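Hypothetical protein (Lactobacillus plantarum, PDB 2IAY) is of unknown function but probably plays a part in amino-acid metabolism. Local coordinates at residues Thr16-Thr27 against Leu102-Thr113. Numbering follows the deposited sequence. Where two conformers were deposited one is given.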
ATOM      1  N   THR A  16       1.351 -11.763  -2.905  1.00 10.71           N
ATOM      2  CA  THR A  16       0.411 -10.948  -3.665  0.50  9.97           C
ATOM      3  C   THR A  16      -0.709 -10.526  -2.707  1.00 10.80           C
ATOM      4  O   THR A  16      -1.193 -11.358  -1.923  1.00 13.26           O
ATOM      5  CB  THR A  16      -0.110 -11.758  -4.887  0.50 11.29           C
ATOM      6  OG1 THR A  16       0.961 -11.943  -5.814  0.50 12.87           O
ATOM      7  CG2 THR A  16      -1.193 -11.060  -5.630  0.50  9.65           C
ATOM      8  N   TYR A  17      -1.149  -9.277  -2.809  1.00  8.62           N
ATOM      9  CA  TYR A  17      -2.253  -8.785  -2.004  1.00  8.84           C
ATOM     10  C   TYR A  17      -3.461  -8.634  -2.900  1.00  8.65           C
ATOM     11  O   TYR A  17      -3.358  -8.189  -4.044  1.00 10.08           O
ATOM     12  CB  TYR A  17      -1.883  -7.436  -1.341  1.00  7.64           C
ATOM     13  CG  TYR A  17      -0.874  -7.618  -0.265  1.00  8.19           C
ATOM     14  CD1 TYR A  17       0.478  -7.558  -0.545  1.00  9.34           C
ATOM     15  CD2 TYR A  17      -1.265  -7.879   1.036  1.00  9.44           C
ATOM     16  CE1 TYR A  17       1.415  -7.753   0.443  1.00  9.75           C
ATOM     17  CE2 TYR A  17      -0.325  -8.053   2.019  1.00 10.93           C
ATOM     18  CZ  TYR A  17       1.015  -8.017   1.704  1.00 10.69           C
ATOM     19  OH  TYR A  17       1.968  -8.215   2.669  1.00 14.71           O
ATOM     20  N   THR A  18      -4.620  -9.017  -2.364  1.00  7.74           N
ATOM     21  CA  THR A  18      -5.891  -8.924  -3.049  1.00  8.04           C
ATOM     22  C   THR A  18      -6.814  -7.983  -2.322  1.00  8.37           C
ATOM     23  O   THR A  18      -6.940  -8.016  -1.109  1.00  9.16           O
ATOM     24  CB  THR A  18      -6.518 -10.318  -3.077  1.00  9.66           C
ATOM     25  OG1 THR A  18      -5.655 -11.191  -3.807  1.00 10.80           O
ATOM     26  CG2 THR A  18      -7.896 -10.339  -3.760  1.00 11.13           C
ATOM     27  N   LEU A  19      -7.511  -7.143  -3.064  1.00  8.81           N
ATOM     28  CA  LEU A  19      -8.503  -6.246  -2.481  1.00  8.08           C
ATOM     29  C   LEU A  19      -9.706  -7.071  -2.040  1.00  9.37           C
ATOM     30  O   LEU A  19     -10.216  -7.851  -2.792  1.00 11.60           O
ATOM     31  CB  LEU A  19      -8.901  -5.192  -3.509  1.00  9.56           C
ATOM     32  CG  LEU A  19      -9.877  -4.099  -3.034  1.00  8.18           C
ATOM     33  CD1 LEU A  19      -9.243  -3.187  -1.986  1.00 10.42           C
ATOM     34  CD2 LEU A  19     -10.410  -3.296  -4.194  1.00  9.72           C
ATOM     35  N   SER A  20     -10.170  -6.857  -0.828  1.00  8.77           N
ATOM     36  CA  SER A  20     -11.333  -7.561  -0.359  1.00  8.56           C
ATOM     37  C   SER A  20     -12.537  -7.209  -1.201  1.00  8.28           C
ATOM     38  O   SER A  20     -12.826  -6.039  -1.408  1.00  8.91           O
ATOM     39  CB  SER A  20     -11.654  -7.250   1.084  1.00  8.96           C
ATOM     40  OG  SER A  20     -12.920  -7.813   1.365  1.00 10.51           O
ATOM     41  N   PRO A  21     -13.336  -8.224  -1.617  1.00  8.87           N
ATOM     42  CA  PRO A  21     -14.554  -7.958  -2.361  1.00  9.22           C
ATOM     43  C   PRO A  21     -15.652  -7.316  -1.500  1.00 10.72           C
ATOM     44  O   PRO A  21     -16.680  -6.935  -2.034  1.00 13.70           O
ATOM     45  CB  PRO A  21     -14.972  -9.336  -2.865  1.00 12.03           C
ATOM     46  CG  PRO A  21     -14.429 -10.279  -1.873  1.00 13.90           C
ATOM     47  CD  PRO A  21     -13.093  -9.666  -1.464  1.00 11.30           C
ATOM     48  N   THR A  22     -15.408  -7.224  -0.197  1.00 10.15           N
ATOM     49  CA  THR A  22     -16.348  -6.632   0.743  1.00 10.67           C
ATOM     50  C   THR A  22     -15.787  -5.388   1.409  1.00 10.78           C
ATOM     51  O   THR A  22     -16.324  -4.940   2.422  1.00 12.06           O
ATOM     52  CB  THR A  22     -16.777  -7.666   1.809  1.00 10.76           C
ATOM     53  OG1 THR A  22     -15.630  -8.223   2.468  1.00 12.27           O
ATOM     54  CG2 THR A  22     -17.555  -8.775   1.154  1.00 14.27           C
ATOM     55  N   VAL A  23     -14.775  -4.770   0.804  1.00  9.36           N
ATOM     56  CA  VAL A  23     -14.151  -3.572   1.358  1.00  8.16           C
ATOM     57  C   VAL A  23     -15.184  -2.448   1.529  1.00  8.44           C
ATOM     58  O   VAL A  23     -16.010  -2.209   0.661  1.00 10.62           O
ATOM     59  CB  VAL A  23     -12.954  -3.154   0.512  1.00  8.03           C
ATOM     60  CG1 VAL A  23     -13.361  -2.624  -0.879  1.00  9.68           C
ATOM     61  CG2 VAL A  23     -12.122  -2.115   1.226  1.00  9.15           C
ATOM     62  N   LYS A  24     -15.065  -1.722   2.621  1.00  7.31           N
ATOM     63  CA  LYS A  24     -16.039  -0.700   2.989  1.00  7.49           C
ATOM     64  C   LYS A  24     -15.380   0.666   3.053  1.00  6.98           C
ATOM     65  O   LYS A  24     -14.326   0.861   3.650  1.00  8.26           O
ATOM     66  CB  LYS A  24     -16.679  -1.024   4.341  1.00  8.52           C
ATOM     67  CG  LYS A  24     -17.516  -2.325   4.288  1.00 10.23           C
ATOM     68  CD  LYS A  24     -17.798  -2.915   5.670  1.00 11.91           C
ATOM     69  CE  LYS A  24     -17.824  -4.446   5.680  1.00 15.44           C
ATOM     70  NZ  LYS A  24     -16.463  -4.972   5.472  1.00 15.21           N
ATOM     71  N   LYS A  25     -16.106   1.661   2.519  1.00  7.76           N
ATOM     72  CA  LYS A  25     -15.744   3.083   2.599  1.00  7.69           C
ATOM     73  C   LYS A  25     -15.357   3.475   4.014  1.00  6.91           C
ATOM     74  O   LYS A  25     -14.296   4.077   4.231  1.00  6.93           O
ATOM     75  CB  LYS A  25     -16.971   3.931   2.137  1.00  6.98           C
ATOM     76  CG  LYS A  25     -16.847   5.418   2.382  1.00  7.41           C
ATOM     77  CD  LYS A  25     -18.159   6.170   2.177  1.00  8.28           C
ATOM     78  CE  LYS A  25     -17.944   7.646   2.412  1.00  8.09           C
ATOM     79  NZ  LYS A  25     -19.172   8.398   2.137  1.00  9.98           N
ATOM     80  N   TYR A  26     -16.207   3.171   4.989  1.00  6.83           N
ATOM     81  CA  TYR A  26     -15.959   3.679   6.330  1.00  7.68           C
ATOM     82  C   TYR A  26     -14.761   2.978   6.951  1.00  8.33           C
ATOM     83  O   TYR A  26     -14.094   3.556   7.791  1.00  8.54           O
ATOM     84  CB  TYR A  26     -17.199   3.558   7.246  1.00  8.93           C
ATOM     85  CG  TYR A  26     -18.379   4.404   6.788  1.00 12.00           C
ATOM     86  CD1 TYR A  26     -18.234   5.688   6.320  1.00 13.59           C
ATOM     87  CD2 TYR A  26     -19.663   3.865   6.846  1.00 14.97           C
ATOM     88  CE1 TYR A  26     -19.381   6.421   5.881  1.00 15.01           C
ATOM     89  CE2 TYR A  26     -20.744   4.544   6.486  1.00 18.09           C
ATOM     90  CZ  TYR A  26     -20.612   5.793   5.999  1.00 17.60           C
ATOM     91  OH  TYR A  26     -21.796   6.403   5.636  1.00 22.57           O
ATOM     92  N   THR A  27     -14.522   1.721   6.587  1.00  7.23           N
ATOM     93  CA  THR A  27     -13.352   1.018   7.071  1.00  7.88           C
ATOM     94  C   THR A  27     -12.067   1.614   6.480  1.00  7.78           C
ATOM     95  O   THR A  27     -11.070   1.832   7.197  1.00  8.32           O
ATOM     96  CB  THR A  27     -13.458  -0.467   6.816  1.00  8.63           C
ATOM     97  OG1 THR A  27     -14.670  -0.910   7.403  1.00  9.67           O
ATOM     98  CG2 THR A  27     -12.269  -1.240   7.452  1.00 11.60           C
ATOM     99  N   LEU A 102       0.398  -3.248   6.603  1.00  7.99           N
ATOM    100  CA  LEU A 102      -0.544  -4.067   5.849  1.00  8.68           C
ATOM    101  C   LEU A 102      -1.268  -5.097   6.691  1.00  8.55           C
ATOM    102  O   LEU A 102      -2.374  -5.475   6.370  1.00  8.72           O
ATOM    103  CB  LEU A 102       0.137  -4.707   4.645  1.00  9.44           C
ATOM    104  CG  LEU A 102       0.717  -3.731   3.618  1.00 11.01           C
ATOM    105  CD1 LEU A 102       1.321  -4.470   2.426  1.00 14.53           C
ATOM    106  CD2 LEU A 102      -0.342  -2.745   3.154  1.00 12.06           C
ATOM    107  N   ALA A 103      -0.673  -5.522   7.801  1.00  8.62           N
ATOM    108  CA  ALA A 103      -1.338  -6.464   8.674  1.00  7.77           C
ATOM    109  C   ALA A 103      -2.624  -5.860   9.206  1.00  8.23           C
ATOM    110  O   ALA A 103      -3.599  -6.543   9.377  1.00  8.51           O
ATOM    111  CB  ALA A 103      -0.417  -6.833   9.862  1.00 10.67           C
ATOM    112  N   ASN A 104      -2.639  -4.564   9.469  1.00  7.69           N
ATOM    113  CA  ASN A 104      -3.852  -3.902   9.901  1.00  8.22           C
ATOM    114  C   ASN A 104      -4.952  -3.953   8.807  1.00  7.55           C
ATOM    115  O   ASN A 104      -6.119  -4.066   9.119  1.00  8.46           O
ATOM    116  CB  ASN A 104      -3.607  -2.446  10.296  1.00  9.33           C
ATOM    117  CG  ASN A 104      -2.848  -2.283  11.568  1.00 11.32           C
ATOM    118  OD1 ASN A 104      -2.958  -3.115  12.472  1.00 12.44           O
ATOM    119  ND2 ASN A 104      -2.140  -1.170  11.688  1.00 13.67           N
ATOM    120  N   PHE A 105      -4.526  -3.816   7.547  1.00  7.28           N
ATOM    121  CA  PHE A 105      -5.463  -3.894   6.443  1.00  7.55           C
ATOM    122  C   PHE A 105      -6.023  -5.313   6.294  1.00  7.38           C
ATOM    123  O   PHE A 105      -7.192  -5.476   5.964  1.00  8.63           O
ATOM    124  CB  PHE A 105      -4.791  -3.443   5.145  1.00  6.76           C
ATOM    125  CG  PHE A 105      -4.371  -1.991   5.054  1.00  6.73           C
ATOM    126  CD1 PHE A 105      -4.582  -1.071   6.067  1.00  8.70           C
ATOM    127  CD2 PHE A 105      -3.747  -1.575   3.906  1.00  9.10           C
ATOM    128  CE1 PHE A 105      -4.129   0.236   5.913  1.00  8.57           C
ATOM    129  CE2 PHE A 105      -3.332  -0.256   3.752  1.00  9.56           C
ATOM    130  CZ  PHE A 105      -3.489   0.638   4.784  1.00  8.72           C
ATOM    131  N   ILE A 106      -5.190  -6.318   6.576  1.00  7.84           N
ATOM    132  CA  ILE A 106      -5.654  -7.725   6.556  1.00  7.55           C
ATOM    133  C   ILE A 106      -6.671  -7.960   7.682  1.00  8.89           C
ATOM    134  O   ILE A 106      -7.725  -8.539   7.477  1.00 10.52           O
ATOM    135  CB  ILE A 106      -4.482  -8.681   6.677  1.00  8.21           C
ATOM    136  CG1 ILE A 106      -3.658  -8.604   5.396  1.00 10.01           C
ATOM    137  CG2 ILE A 106      -5.016 -10.108   6.885  1.00 10.83           C
ATOM    138  CD1 ILE A 106      -2.354  -9.359   5.445  1.00 12.17           C
ATOM    139  N   GLU A 107      -6.393  -7.442   8.858  1.00  8.28           N
ATOM    140  CA  GLU A 107      -7.293  -7.626  10.011  1.00  9.73           C
ATOM    141  C   GLU A 107      -8.627  -6.896   9.923  1.00  9.47           C
ATOM    142  O   GLU A 107      -9.593  -7.279  10.577  1.00 12.66           O
ATOM    143  CB  GLU A 107      -6.555  -7.200  11.271  1.00 11.66           C
ATOM    144  CG  GLU A 107      -5.420  -8.198  11.624  1.00 14.44           C
ATOM    145  CD  GLU A 107      -5.814  -9.684  11.545  1.00 20.40           C
ATOM    146  OE1 GLU A 107      -6.807 -10.074  12.191  1.00 24.22           O
ATOM    147  OE2 GLU A 107      -5.136 -10.461  10.812  1.00 21.22           O
ATOM    148  N   ARG A 108      -8.693  -5.895   9.059  1.00  8.53           N
ATOM    149  CA  ARG A 108      -9.885  -5.060   8.925  0.50  8.67           C
ATOM    150  C   ARG A 108     -10.577  -5.210   7.566  1.00  7.30           C
ATOM    151  O   ARG A 108     -11.343  -4.369   7.161  1.00  9.31           O
ATOM    152  CB  ARG A 108      -9.560  -3.609   9.269  0.50  8.97           C
ATOM    153  CG  ARG A 108      -8.905  -3.441  10.641  0.50 10.71           C
ATOM    154  CD  ARG A 108      -9.887  -3.546  11.792  0.50 12.23           C
ATOM    155  NE  ARG A 108     -10.719  -2.353  11.836  0.50  9.24           N
ATOM    156  CZ  ARG A 108     -12.003  -2.282  11.479  0.50  9.32           C
ATOM    157  NH1 ARG A 108     -12.726  -3.362  11.132  0.50 11.33           N
ATOM    158  NH2 ARG A 108     -12.590  -1.107  11.509  0.50 10.35           N
ATOM    159  N   ASP A 109     -10.333  -6.325   6.866  1.00  8.42           N
ATOM    160  CA  ASP A 109     -11.087  -6.638   5.642  1.00  9.03           C
ATOM    161  C   ASP A 109     -10.879  -5.628   4.531  1.00  8.57           C
ATOM    162  O   ASP A 109     -11.813  -5.293   3.813  1.00  8.98           O
ATOM    163  CB  ASP A 109     -12.590  -6.877   5.928  1.00 10.14           C
ATOM    164  CG  ASP A 109     -13.392  -7.388   4.730  1.00 10.83           C
ATOM    165  OD1 ASP A 109     -12.894  -8.245   3.992  1.00 10.99           O
ATOM    166  OD2 ASP A 109     -14.554  -6.952   4.522  1.00 12.78           O
ATOM    167  N   ILE A 110      -9.630  -5.186   4.367  1.00  7.73           N
ATOM    168  CA  ILE A 110      -9.250  -4.356   3.235  1.00  7.19           C
ATOM    169  C   ILE A 110      -8.479  -5.162   2.204  1.00  7.54           C
ATOM    170  O   ILE A 110      -8.795  -5.086   1.005  1.00  7.95           O
ATOM    171  CB  ILE A 110      -8.492  -3.076   3.678  1.00  8.80           C
ATOM    172  CG1 ILE A 110      -9.425  -2.186   4.565  1.00 10.16           C
ATOM    173  CG2 ILE A 110      -7.936  -2.324   2.470  1.00  8.46           C
ATOM    174  CD1 ILE A 110      -8.716  -1.091   5.323  1.00 12.29           C
ATOM    175  N   LEU A 111      -7.480  -5.912   2.668  1.00  7.19           N
ATOM    176  CA  LEU A 111      -6.649  -6.772   1.810  1.00  7.59           C
ATOM    177  C   LEU A 111      -6.655  -8.193   2.350  1.00  7.89           C
ATOM    178  O   LEU A 111      -6.799  -8.390   3.562  1.00  8.75           O
ATOM    179  CB  LEU A 111      -5.191  -6.292   1.784  1.00  8.07           C
ATOM    180  CG  LEU A 111      -4.934  -4.898   1.216  1.00  7.31           C
ATOM    181  CD1 LEU A 111      -3.429  -4.573   1.328  1.00  8.61           C
ATOM    182  CD2 LEU A 111      -5.421  -4.794  -0.244  1.00  9.45           C
ATOM    183  N   THR A 112      -6.409  -9.138   1.461  1.00  7.45           N
ATOM    184  CA  THR A 112      -6.027 -10.508   1.836  1.00  7.99           C
ATOM    185  C   THR A 112      -4.747 -10.879   1.101  1.00  8.32           C
ATOM    186  O   THR A 112      -4.310 -10.176   0.205  1.00  8.94           O
ATOM    187  CB  THR A 112      -7.116 -11.511   1.535  1.00  9.26           C
ATOM    188  OG1 THR A 112      -7.341 -11.543   0.124  1.00 10.12           O
ATOM    189  CG2 THR A 112      -8.375 -11.200   2.304  1.00 10.06           C
ATOM    190  N   THR A 113      -4.124 -11.967   1.506  1.00  8.61           N
ATOM    191  CA  THR A 113      -3.030 -12.535   0.731  0.50  7.71           C
ATOM    192  C   THR A 113      -3.205 -14.052   0.696  1.00  8.63           C
ATOM    193  O   THR A 113      -4.079 -14.611   1.353  1.00  9.33           O
ATOM    194  CB  THR A 113      -1.641 -12.037   1.271  0.50  9.52           C
ATOM    195  OG1 THR A 113      -0.569 -12.465   0.433  0.50  7.73           O
ATOM    196  CG2 THR A 113      -1.377 -12.499   2.669  0.50 11.31           C
TER
HETATM  197  O   HOH W   1     -13.671  -3.293   4.755  1.00 10.49           O
HETATM  198  O   HOH W   2     -15.309  -1.302  10.772  1.00 21.43           O
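Leu102 CD1 lies over one face of the Tyr17 ring, 4.0 Å from the ring centroid and 24° off its normal, a CH-pi contact displaced toward the hydroxyl end. Ile106 CD1 meets the edge of this ring at CE2, near the ring plane. Leu111 CD1 approaches Tyr17 CD2 obliquely. In one of its two conformers, the Arg108 guanidinium has Thr27 CG2 over one face and a water at its edge; NH2 also forms a salt bridge with Asp30. The Asp109 carboxylate is gripped by three side chains. Ser20 OG donates to OD1 of Asp109 (2.7 Å) from above the carboxylate plane. Thr22 OG1 donates to the syn lone pair of Asp109 OD2 (2.6 Å). Lys24 NZ forms a salt bridge to Asp109 OD2 (2.9 Å), its chain folded at the last bond (chi4 70°) to bring the amine round. Strands 17-19 and 111-113 pair antiparallel, joining the C-terminal strand to the middle of a three-stranded sheet whose other edge is strand 7-8. Thr18 and Thr112 are the hydrogen-bonded pair, with Thr18 N to Thr112 O at 2.8 Å and nearly straight (170°). Beyond them, Ser20 N donates to Ile110 O (2.9 Å). Ser20 OG also accepts from Thr22 N, an ST turn within the type I turn Ser20-Val23.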